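Local coordinates for ribosomal RNA processing protein 6 (Trypanosoma brucei brucei, PDB 4NLC) that is the catalytic part of an RRP6-family 3'-5' exoribonuclease that probably trims RNA 3' ends in ribosomal RNA processing, at residues A204-V208 against R209-A213; L292-A295 against R296-N300; L227-Y230 against D231-Q235; P62-L66 against V67-L71. The protein carries 1 engineered substitution. One frame throughout, in Å; residues are numbered along the deposited sequence.

Interaction 1. Residues A204-V208 against R209-A213; sequences ADWRV and RPIPA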
loop_
_atom_site.group_PDB
_atom_site.type_symbol
_atom_site.label_atom_id
_atom_site.label_comp_id
_atom_site.label_asym_id
_atom_site.label_seq_id
_atom_site.Cartn_x
_atom_site.Cartn_y
_atom_site.Cartn_z
ATOM N N ALA A 204 2.153 3.884 12.672
ATOM C CA ALA A 204 1.588 2.943 13.655
ATOM C C ALA A 204 1.437 1.492 13.105
ATOM O O ALA A 204 1.633 1.251 11.907
ATOM C CB ALA A 204 0.243 3.456 14.154
ATOM N N ASP A 205 1.141 0.531 14.003
ATOM C CA ASP A 205 0.911 -0.855 13.626
ATOM C C ASP A 205 -0.601 -1.004 13.368
ATOM O O ASP A 205 -1.414 -1.070 14.309
ATOM C CB ASP A 205 1.401 -1.825 14.712
ATOM C CG ASP A 205 1.462 -3.281 14.263
ATOM O OD1 ASP A 205 0.907 -3.601 13.187
ATOM O OD2 ASP A 205 2.111 -4.090 14.962
ATOM N N TRP A 206 -0.973 -1.031 12.081
ATOM C CA TRP A 206 -2.379 -1.098 11.681
ATOM C C TRP A 206 -2.947 -2.524 11.700
ATOM O O TRP A 206 -4.122 -2.713 11.413
ATOM C CB TRP A 206 -2.593 -0.394 10.346
ATOM C CG TRP A 206 -2.454 1.081 10.487
ATOM C CD1 TRP A 206 -1.352 1.838 10.204
ATOM C CD2 TRP A 206 -3.426 1.977 11.048
ATOM N NE1 TRP A 206 -1.587 3.160 10.532
ATOM C CE2 TRP A 206 -2.845 3.269 11.071
ATOM C CE3 TRP A 206 -4.740 1.812 11.531
ATOM C CZ2 TRP A 206 -3.544 4.394 11.520
ATOM C CZ3 TRP A 206 -5.409 2.921 12.026
ATOM C CH2 TRP A 206 -4.820 4.195 12.001
ATOM N N ARG A 207 -2.143 -3.501 12.138
ATOM C CA ARG A 207 -2.603 -4.878 12.294
ATOM C C ARG A 207 -3.328 -5.050 13.628
ATOM O O ARG A 207 -3.985 -6.069 13.816
ATOM C CB ARG A 207 -1.402 -5.829 12.337
ATOM C CG ARG A 207 -0.540 -5.833 11.092
ATOM C CD ARG A 207 0.585 -6.818 11.292
ATOM N NE ARG A 207 1.446 -6.415 12.399
ATOM C CZ ARG A 207 2.278 -7.233 13.018
ATOM N NH1 ARG A 207 2.348 -8.509 12.661
ATOM N NH2 ARG A 207 3.035 -6.792 14.006
ATOM N N VAL A 208 -3.141 -4.123 14.590
ATOM C CA VAL A 208 -3.699 -4.312 15.931
ATOM C C VAL A 208 -5.221 -4.225 15.947
ATOM O O VAL A 208 -5.831 -3.413 15.245
ATOM C CB VAL A 208 -3.058 -3.443 17.056
ATOM C CG1 VAL A 208 -1.545 -3.675 17.133
ATOM C CG2 VAL A 208 -3.380 -1.957 16.899
ATOM N N ARG A 209 -5.814 -5.126 16.720
ATOM C CA ARG A 209 -7.248 -5.204 16.949
ATOM C C ARG A 209 -7.457 -5.447 18.447
ATOM O O ARG A 209 -6.796 -6.311 19.022
ATOM C CB ARG A 209 -7.927 -6.299 16.084
ATOM C CG ARG A 209 -7.809 -6.108 14.558
ATOM C CD ARG A 209 -8.556 -4.864 14.051
ATOM N NE ARG A 209 -8.455 -4.737 12.595
ATOM C CZ ARG A 209 -7.552 -4.021 11.936
ATOM N NH1 ARG A 209 -6.635 -3.326 12.593
ATOM N NH2 ARG A 209 -7.560 -3.995 10.613
ATOM N N PRO A 210 -8.341 -4.684 19.118
ATOM C CA PRO A 210 -9.177 -3.598 18.580
ATOM C C PRO A 210 -8.351 -2.387 18.187
ATOM O O PRO A 210 -7.221 -2.216 18.656
ATOM C CB PRO A 210 -10.111 -3.270 19.756
ATOM C CG PRO A 210 -9.317 -3.645 20.981
ATOM C CD PRO A 210 -8.580 -4.884 20.566
ATOM N N ILE A 211 -8.904 -1.549 17.311
ATOM C CA ILE A 211 -8.200 -0.322 16.951
ATOM C C ILE A 211 -8.509 0.672 18.089
ATOM O O ILE A 211 -9.672 0.805 18.445
ATOM C CB ILE A 211 -8.570 0.188 15.535
ATOM C CG1 ILE A 211 -8.224 -0.878 14.481
ATOM C CG2 ILE A 211 -7.842 1.507 15.207
ATOM C CD1 ILE A 211 -9.068 -0.832 13.286
ATOM N N PRO A 212 -7.499 1.293 18.742
ATOM C CA PRO A 212 -7.808 2.244 19.821
ATOM C C PRO A 212 -8.428 3.517 19.251
ATOM O O PRO A 212 -8.144 3.878 18.107
ATOM C CB PRO A 212 -6.442 2.517 20.465
ATOM C CG PRO A 212 -5.441 1.658 19.744
ATOM C CD PRO A 212 -6.048 1.268 18.454
ATOM N N ALA A 213 -9.268 4.191 20.048
ATOM C CA ALA A 213 -9.985 5.421 19.691
ATOM C C ALA A 213 -9.153 6.477 18.907
ATOM O O ALA A 213 -9.635 7.017 17.911
ATOM C CB ALA A 213 -10.592 6.047 20.940
#
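Arg-209 folds its side chain back over the peptide that precedes it and grips two carbonyls of the turn before it, those of Trp-206 and Val-208. CB lies against Val-208 C at 3.4 Å. The chain leaves CB in the direction anti to the carbonyl carbon (chi1 -61°) and bends again at chi2, and these two turns bring CG to 3.4 Å and CD to 3.3 Å from Val-208 O. NE makes a salt bridge with Asp-124 OD2. NH1 holds both backbone carbonyls at once, Trp-206 O at 2.8 Å and Val-208 O at 2.8 Å, while NH2 makes a weak hydrogen bond to Cys-110 O. Both oxygens are met from above their carbonyl planes; Val-208 O lies near the guanidinium plane, whereas Trp-206 O is tilted from it. One face of the guanidinium is covered by Ile-211 CD1, which sits 3.5 Å above the plane and toward its rim.

The two acceptors belong to the second and last residues of a type I beta turn, Asp-205 to Val-208. The start of the turn is tied by an Asx turn, Asp-205 OD1 accepting from Arg-207 N. The Arg-207 side chain returns to the same carboxylate side-on, NE to OD1 and NH2 to OD2, each on a syn lone pair, which fixes the carboxylate in rotation. Beyond the cis peptide before Pro-210, Ile-211 CG2 approaches the Trp-206 ring at CZ3, 4.2 Å away.

The loop joins helix 185-193 to helix 213-224, with Pro-212 as the N-cap of the latter. Trp-206 touches Cys-110 and Leu-111 of strand 108-115 and Met-215 of helix 213-224, while Ile-211 reaches both Leu-111 and Val-216.

Interaction 2. Residues L292-A295 against R296-N300; sequences LQVA and REIFN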
loop_
_atom_site.group_PDB
_atom_site.type_symbol
_atom_site.label_atom_id
_atom_site.label_comp_id
_atom_site.label_asym_id
_atom_site.label_seq_id
_atom_site.Cartn_x
_atom_site.Cartn_y
_atom_site.Cartn_z
ATOM N N LEU A 292 32.978 -9.234 -0.097
ATOM C CA LEU A 292 31.984 -8.824 -1.084
ATOM C C LEU A 292 31.111 -10.017 -1.469
ATOM O O LEU A 292 29.900 -9.860 -1.628
ATOM C CB LEU A 292 32.651 -8.200 -2.328
ATOM C CG LEU A 292 33.219 -6.783 -2.159
ATOM C CD1 LEU A 292 34.071 -6.380 -3.359
ATOM C CD2 LEU A 292 32.121 -5.758 -1.906
ATOM N N GLN A 293 31.726 -11.206 -1.614
ATOM C CA GLN A 293 31.016 -12.455 -1.936
ATOM C C GLN A 293 30.066 -12.801 -0.790
ATOM O O GLN A 293 28.910 -13.164 -1.042
ATOM C CB GLN A 293 32.013 -13.601 -2.209
ATOM C CG GLN A 293 31.382 -14.961 -2.523
ATOM C CD GLN A 293 32.409 -16.080 -2.593
ATOM O OE1 GLN A 293 33.509 -15.934 -3.142
ATOM N NE2 GLN A 293 32.053 -17.238 -2.072
ATOM N N VAL A 294 30.549 -12.658 0.459
ATOM C CA VAL A 294 29.756 -12.898 1.662
ATOM C C VAL A 294 28.601 -11.882 1.761
ATOM O O VAL A 294 27.486 -12.286 2.069
ATOM C CB VAL A 294 30.609 -12.990 2.958
ATOM C CG1 VAL A 294 29.726 -13.020 4.208
ATOM C CG2 VAL A 294 31.484 -14.233 2.922
ATOM N N ALA A 295 28.851 -10.600 1.460
ATOM C CA ALA A 295 27.792 -9.572 1.474
ATOM C C ALA A 295 26.618 -9.979 0.565
ATOM O O ALA A 295 25.485 -9.980 1.019
ATOM C CB ALA A 295 28.348 -8.216 1.028
ATOM N N ARG A 296 26.921 -10.398 -0.685
ATOM C CA ARG A 296 25.956 -10.786 -1.707
ATOM C C ARG A 296 25.153 -12.018 -1.328
ATOM O O ARG A 296 23.918 -12.005 -1.453
ATOM C CB ARG A 296 26.663 -10.977 -3.060
ATOM C CG ARG A 296 25.757 -11.508 -4.191
ATOM C CD ARG A 296 26.501 -11.618 -5.512
ATOM N NE ARG A 296 25.741 -12.383 -6.503
ATOM C CZ ARG A 296 26.053 -12.454 -7.795
ATOM N NH1 ARG A 296 27.106 -11.794 -8.269
ATOM N NH2 ARG A 296 25.306 -13.170 -8.628
ATOM N N GLU A 297 25.848 -13.079 -0.873
ATOM C CA GLU A 297 25.235 -14.358 -0.493
ATOM C C GLU A 297 24.352 -14.236 0.757
ATOM O O GLU A 297 23.280 -14.830 0.776
ATOM C CB GLU A 297 26.278 -15.477 -0.353
ATOM C CG GLU A 297 27.025 -15.848 -1.628
ATOM C CD GLU A 297 26.223 -16.552 -2.705
ATOM O OE1 GLU A 297 25.512 -17.531 -2.383
ATOM O OE2 GLU A 297 26.332 -16.142 -3.884
ATOM N N ILE A 298 24.785 -13.467 1.787
ATOM C CA ILE A 298 23.961 -13.226 2.983
ATOM C C ILE A 298 22.685 -12.446 2.569
ATOM O O ILE A 298 21.585 -12.796 2.990
ATOM C CB ILE A 298 24.723 -12.492 4.119
ATOM C CG1 ILE A 298 25.875 -13.367 4.729
ATOM C CG2 ILE A 298 23.748 -11.976 5.207
ATOM C CD1 ILE A 298 25.448 -14.664 5.546
ATOM N N PHE A 299 22.845 -11.429 1.711
ATOM C CA PHE A 299 21.736 -10.632 1.225
ATOM C C PHE A 299 20.749 -11.481 0.421
ATOM O O PHE A 299 19.543 -11.328 0.588
ATOM C CB PHE A 299 22.225 -9.399 0.431
ATOM C CG PHE A 299 21.103 -8.414 0.170
ATOM C CD1 PHE A 299 20.244 -8.577 -0.918
ATOM C CD2 PHE A 299 20.854 -7.371 1.053
ATOM C CE1 PHE A 299 19.174 -7.695 -1.128
ATOM C CE2 PHE A 299 19.802 -6.477 0.824
ATOM C CZ PHE A 299 18.964 -6.649 -0.258
ATOM N N ASN A 300 21.253 -12.375 -0.435
ATOM C CA ASN A 300 20.389 -13.245 -1.242
ATOM C C ASN A 300 19.706 -14.282 -0.398
ATOM O O ASN A 300 18.536 -14.564 -0.639
ATOM C CB ASN A 300 21.129 -13.845 -2.432
ATOM C CG ASN A 300 21.393 -12.797 -3.470
ATOM O OD1 ASN A 300 20.911 -11.664 -3.369
ATOM N ND2 ASN A 300 22.149 -13.138 -4.487
#
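Val-294 and Ile-298 stand one helical turn apart, side by side and pointing the same way, within the single helix that carries both 292-295 and 296-300. Backbone hydrogen bonds make up the first kind of interaction. Four successive i to i+4 bonds cross from one segment to the other, beginning with Arg-296 N to Leu-292 O and ending with Phe-299 N to Ala-295 O. The one from Ile-298 N to Val-294 O is 3.0 Å long and nearly straight at the hydrogen, 167°.

Apolar contact is the second kind. Val-294 CG1, anti to its own N (chi1 171°), leans along the helix toward Ile-298 and meets CG1 of that residue at 3.9 Å. The same Ile-298 CG1 also rests 3.3 Å from Val-294 O, and the methylene CG of Glu-297 lies equally near Gln-293 O, at 3.3 Å. These side chains therefore pack against the carbonyls of the preceding turn.

Polar bonds to residues outside the segments are the third kind. Arg-296 is extended from CG to NE, and its end leads away from 292-295 to a salt bridge with Asp-273, while Asn-300 ND2 donates to Pro-272 O.

Helix 289-309 belongs to the HRDC domain and presents different sides to its neighbours. Val-294 and Ile-298 face Ile-325 of helix 319-328, and Ile-298 also touches Leu-354 and Ile-357 of helix 351-359. Ala-295 meets Ala-326, and Phe-299 lies against Tyr-276 and Ala-279 of helix 275-280 and against Ile-319.

Interaction 3. Residues L227-Y230 against D231-Q235; sequences LYVY and DRLKQ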
loop_
_atom_site.group_PDB
_atom_site.type_symbol
_atom_site.label_atom_id
_atom_site.label_comp_id
_atom_site.label_asym_id
_atom_site.label_seq_id
_atom_site.Cartn_x
_atom_site.Cartn_y
_atom_site.Cartn_z
ATOM N N LEU A 227 -13.558 15.113 0.388
ATOM C CA LEU A 227 -14.514 15.546 -0.646
ATOM C C LEU A 227 -14.645 17.061 -0.727
ATOM O O LEU A 227 -14.839 17.569 -1.816
ATOM C CB LEU A 227 -15.875 14.873 -0.518
ATOM C CG LEU A 227 -15.896 13.365 -0.737
ATOM C CD1 LEU A 227 -17.260 12.810 -0.397
ATOM C CD2 LEU A 227 -15.455 12.996 -2.138
ATOM N N TYR A 228 -14.485 17.783 0.398
ATOM C CA TYR A 228 -14.490 19.263 0.390
ATOM C C TYR A 228 -13.251 19.746 -0.334
ATOM O O TYR A 228 -13.346 20.667 -1.131
ATOM C CB TYR A 228 -14.531 19.858 1.802
ATOM C CG TYR A 228 -14.397 21.375 1.842
ATOM C CD1 TYR A 228 -15.453 22.201 1.457
ATOM C CD2 TYR A 228 -13.228 21.982 2.294
ATOM C CE1 TYR A 228 -15.349 23.592 1.518
ATOM C CE2 TYR A 228 -13.107 23.376 2.347
ATOM C CZ TYR A 228 -14.175 24.175 1.966
ATOM O OH TYR A 228 -14.076 25.541 2.038
ATOM N N VAL A 229 -12.088 19.131 -0.040
ATOM C CA VAL A 229 -10.784 19.430 -0.660
ATOM C C VAL A 229 -10.929 19.235 -2.169
ATOM O O VAL A 229 -10.531 20.100 -2.951
ATOM C CB VAL A 229 -9.648 18.559 -0.026
ATOM C CG1 VAL A 229 -8.405 18.492 -0.914
ATOM C CG2 VAL A 229 -9.287 19.078 1.367
ATOM N N TYR A 230 -11.567 18.123 -2.561
ATOM C CA TYR A 230 -11.859 17.778 -3.952
ATOM C C TYR A 230 -12.645 18.932 -4.649
ATOM O O TYR A 230 -12.238 19.386 -5.712
ATOM C CB TYR A 230 -12.644 16.440 -3.997
ATOM C CG TYR A 230 -13.248 16.100 -5.341
ATOM C CD1 TYR A 230 -12.437 15.860 -6.452
ATOM C CD2 TYR A 230 -14.622 15.927 -5.486
ATOM C CE1 TYR A 230 -12.981 15.479 -7.680
ATOM C CE2 TYR A 230 -15.180 15.540 -6.710
ATOM C CZ TYR A 230 -14.353 15.324 -7.806
ATOM O OH TYR A 230 -14.882 15.003 -9.030
ATOM N N ASP A 231 -13.736 19.415 -4.020
ATOM C CA ASP A 231 -14.568 20.522 -4.517
ATOM C C ASP A 231 -13.724 21.810 -4.702
ATOM O O ASP A 231 -13.765 22.426 -5.761
ATOM C CB ASP A 231 -15.725 20.804 -3.541
ATOM C CG ASP A 231 -16.814 19.763 -3.431
ATOM O OD1 ASP A 231 -16.873 18.868 -4.294
ATOM O OD2 ASP A 231 -17.638 19.869 -2.508
ATOM N N ARG A 232 -12.908 22.154 -3.701
ATOM C CA ARG A 232 -12.028 23.329 -3.738
ATOM C C ARG A 232 -10.937 23.259 -4.829
ATOM O O ARG A 232 -10.688 24.261 -5.515
ATOM C CB ARG A 232 -11.425 23.583 -2.352
ATOM C CG ARG A 232 -12.453 24.069 -1.296
ATOM C CD ARG A 232 -12.928 25.511 -1.459
ATOM N NE ARG A 232 -11.825 26.483 -1.437
ATOM C CZ ARG A 232 -11.272 26.989 -0.337
ATOM N NH1 ARG A 232 -11.721 26.640 0.866
ATOM N NH2 ARG A 232 -10.267 27.849 -0.432
ATOM N N LEU A 233 -10.311 22.068 -5.015
ATOM C CA LEU A 233 -9.299 21.872 -6.069
ATOM C C LEU A 233 -9.926 21.928 -7.466
ATOM O O LEU A 233 -9.307 22.463 -8.383
ATOM C CB LEU A 233 -8.522 20.574 -5.869
ATOM C CG LEU A 233 -7.608 20.545 -4.645
ATOM C CD1 LEU A 233 -7.084 19.140 -4.397
ATOM C CD2 LEU A 233 -6.473 21.523 -4.798
ATOM N N LYS A 234 -11.169 21.406 -7.615
ATOM C CA LYS A 234 -11.920 21.478 -8.881
ATOM C C LYS A 234 -12.122 22.921 -9.306
ATOM O O LYS A 234 -11.874 23.237 -10.463
ATOM C CB LYS A 234 -13.297 20.794 -8.767
ATOM C CG LYS A 234 -13.241 19.310 -9.069
ATOM C CD LYS A 234 -14.493 18.564 -8.633
ATOM C CE LYS A 234 -15.795 19.051 -9.209
ATOM N NZ LYS A 234 -16.864 18.014 -9.113
ATOM N N GLN A 235 -12.524 23.800 -8.370
ATOM C CA GLN A 235 -12.730 25.239 -8.649
ATOM C C GLN A 235 -11.427 25.926 -9.060
ATOM O O GLN A 235 -11.435 26.696 -10.008
ATOM C CB GLN A 235 -13.361 25.963 -7.455
ATOM C CG GLN A 235 -14.717 25.395 -7.062
ATOM C CD GLN A 235 -15.218 25.946 -5.753
ATOM O OE1 GLN A 235 -14.455 26.352 -4.875
ATOM N NE2 GLN A 235 -16.518 25.927 -5.578
#
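The backbone of Leu-227 to Tyr-230 passes into that of Asp-231 to Gln-235 as regular helix, four i to i+4 hydrogen bonds joining the two. Leu-233 N donates to Val-229 O at 2.9 Å, nearly along the C=O axis.

Two tyrosines each receive the side chain four residues on. In Arg-232, CG stands anti to the carbonyl carbon (chi1 -69°), which lays it over one face of the Tyr-228 ring, 3.9 Å from the centroid, as a CH-pi contact. Bends at chi2 and chi3 then bring NH1 to the phenol: it donates to Tyr-228 OH at 2.9 Å, with the oxygen close to the guanidinium plane, and ring and guanidinium stand 79° apart. Tyr-230 is matched by Lys-234, whose CD makes a second CH-pi contact over one ring face, 3.6 Å from the centroid. The bend at chi3 (57°) leaves NZ beside the phenol end, with a weak hydrogen bond to Gln-54 OE1; Tyr-230 OH bonds the same oxygen, which thus serves both tips. Val-229 CG1 touches Leu-233 CD1 at 3.8 Å.

The buried Asp-231 carboxylate is satisfied by a salt bridge with Arg-117 and a hydrogen bond from Thr-61 N. Around helix 226-238, Val-229 and Leu-233 meet helix 185-193, Leu-233 also meets helix 172-178, Leu-227 and Tyr-230 reach strand 92-100, and Phe-170 of strand 169-171 stacks edge-to-face with Tyr-230.

Interaction 4. Residues P62-L66 against V67-L71; sequences PYLSL and VTCPL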
loop_
_atom_site.group_PDB
_atom_site.type_symbol
_atom_site.label_atom_id
_atom_site.label_comp_id
_atom_site.label_asym_id
_atom_site.label_seq_id
_atom_site.Cartn_x
_atom_site.Cartn_y
_atom_site.Cartn_z
ATOM N N PRO A 62 -19.343 21.610 2.270
ATOM C CA PRO A 62 -18.360 21.533 3.359
ATOM C C PRO A 62 -18.435 20.238 4.145
ATOM O O PRO A 62 -19.475 19.583 4.186
ATOM C CB PRO A 62 -18.631 22.784 4.212
ATOM C CG PRO A 62 -19.650 23.588 3.447
ATOM C CD PRO A 62 -20.380 22.619 2.560
ATOM N N TYR A 63 -17.296 19.846 4.705
ATOM C CA TYR A 63 -17.128 18.667 5.538
ATOM C C TYR A 63 -18.060 18.787 6.748
ATOM O O TYR A 63 -18.400 19.892 7.178
ATOM C CB TYR A 63 -15.659 18.547 5.986
ATOM C CG TYR A 63 -15.119 19.779 6.691
ATOM C CD1 TYR A 63 -14.623 20.860 5.968
ATOM C CD2 TYR A 63 -15.103 19.861 8.082
ATOM C CE1 TYR A 63 -14.160 22.009 6.610
ATOM C CE2 TYR A 63 -14.640 21.004 8.732
ATOM C CZ TYR A 63 -14.146 22.068 7.991
ATOM O OH TYR A 63 -13.642 23.188 8.615
ATOM N N LEU A 64 -18.468 17.662 7.285
ATOM C CA LEU A 64 -19.385 17.631 8.419
ATOM C C LEU A 64 -18.628 17.820 9.732
ATOM O O LEU A 64 -17.394 17.845 9.746
ATOM C CB LEU A 64 -20.143 16.286 8.421
ATOM C CG LEU A 64 -20.946 15.912 7.171
ATOM C CD1 LEU A 64 -21.830 14.722 7.462
ATOM C CD2 LEU A 64 -21.823 17.073 6.696
ATOM N N SER A 65 -19.360 17.993 10.829
ATOM C CA SER A 65 -18.725 18.100 12.131
ATOM C C SER A 65 -18.283 16.708 12.540
ATOM O O SER A 65 -19.056 15.742 12.387
ATOM C CB SER A 65 -19.715 18.612 13.167
ATOM O OG SER A 65 -19.208 18.364 14.466
ATOM N N LEU A 66 -17.088 16.612 13.129
ATOM C CA LEU A 66 -16.603 15.330 13.660
ATOM C C LEU A 66 -17.406 14.914 14.917
ATOM O O LEU A 66 -17.443 13.737 15.258
ATOM C CB LEU A 66 -15.099 15.388 13.974
ATOM C CG LEU A 66 -14.147 15.366 12.784
ATOM C CD1 LEU A 66 -12.725 15.628 13.245
ATOM C CD2 LEU A 66 -14.222 14.044 12.024
ATOM N N VAL A 67 -18.086 15.867 15.566
ATOM C CA VAL A 67 -18.888 15.598 16.770
ATOM C C VAL A 67 -20.151 14.787 16.415
ATOM O O VAL A 67 -20.429 13.777 17.066
ATOM C CB VAL A 67 -19.234 16.910 17.549
ATOM C CG1 VAL A 67 -20.074 16.629 18.792
ATOM C CG2 VAL A 67 -17.978 17.687 17.929
ATOM N N THR A 68 -20.895 15.212 15.376
ATOM C CA THR A 68 -22.173 14.596 15.012
ATOM C C THR A 68 -22.174 13.784 13.694
ATOM O O THR A 68 -23.219 13.249 13.314
ATOM C CB THR A 68 -23.253 15.664 15.003
ATOM O OG1 THR A 68 -22.839 16.740 14.164
ATOM C CG2 THR A 68 -23.559 16.193 16.397
ATOM N N CYS A 69 -21.017 13.669 13.013
ATOM C CA CYS A 69 -20.922 12.924 11.754
ATOM C C CYS A 69 -21.011 11.443 12.067
ATOM O O CYS A 69 -20.227 10.972 12.906
ATOM C CB CYS A 69 -19.628 13.248 11.003
ATOM S SG CYS A 69 -19.393 12.285 9.485
ATOM N N PRO A 70 -21.908 10.682 11.392
ATOM C CA PRO A 70 -21.969 9.238 11.661
ATOM C C PRO A 70 -20.685 8.574 11.195
ATOM O O PRO A 70 -20.115 8.937 10.150
ATOM C CB PRO A 70 -23.187 8.759 10.859
ATOM C CG PRO A 70 -23.926 9.983 10.467
ATOM C CD PRO A 70 -22.901 11.072 10.371
ATOM N N LEU A 71 -20.174 7.682 12.040
ATOM C CA LEU A 71 -18.990 6.869 11.756
ATOM C C LEU A 71 -19.379 5.411 11.983
ATOM O O LEU A 71 -19.874 5.068 13.064
ATOM C CB LEU A 71 -17.807 7.272 12.654
ATOM C CG LEU A 71 -16.555 6.357 12.625
ATOM C CD1 LEU A 71 -15.921 6.264 11.215
ATOM C CD2 LEU A 71 -15.529 6.820 13.647
HETATM O O HOH W 1 -17.363 11.424 13.840
#
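An ST turn at Ser-65 shapes the loop leading into strand 71-74, an edge strand of the mixed sheet, the serine hydroxyl taking the N-H of Val-67 two residues on. Ser-65 OG lies anti to the backbone N (chi1 164°), which swings the hydroxyl forward to accept this hydrogen bond from Val-67 N at 3.0 Å. CB of Val-67 is drawn in with it, 3.4 Å from Ser-65 OG.

The main-chain oxygen of the same serine receives an i to i+4 backbone bond. Cys-69 N donates to Ser-65 O at 2.9 Å, but the bond is weak, the angle at the hydrogen being only 125°. Leu-64 CD1 touches Cys-69 SG at 4.0 Å, an apolar contact. A water bridges two carbonyls, donating to Leu-66 O at 2.7 Å and to Cys-69 O at 3.0 Å.

Around the turn, Leu-64 O accepts from His-224 and Leu-66 packs on Gln-221 and His-224, joining the loop to helix 213-224; the backbone of Pro-70 pairs with Asp-120 of strand 120-123. Serine supplies both hydroxyl and carbonyl as acceptors, and of the two direct bonds that of the ST turn is the firmer, the one from Cys-69 N being weak. The water adds a bridge between two further carbonyls, while the sulfur-methyl contact involves the buried Cys-69.

Along the chain the order is interaction 4, 1, 3, 2. Interactions 1 and 3 lie in the 3'-5' exonuclease domain, and interaction 4 leads into the edge strand 71-74 of its mixed sheet. Interactions 3 and 4 are neighbours, centres about 17 Å apart, and touch where Tyr-228 CD1 meets Pro-62 CA at 3.5 Å. Interactions 1 and 4 come within about 7 Å at their nearest atoms without touching; both pack on helix 213-224. Interaction 2 stands alone in the HRDC domain, its centre about 51 Å from that of interaction 3. The set thus samples both modules of the catalytic core, three contacts around the nuclease and one in the helical domain.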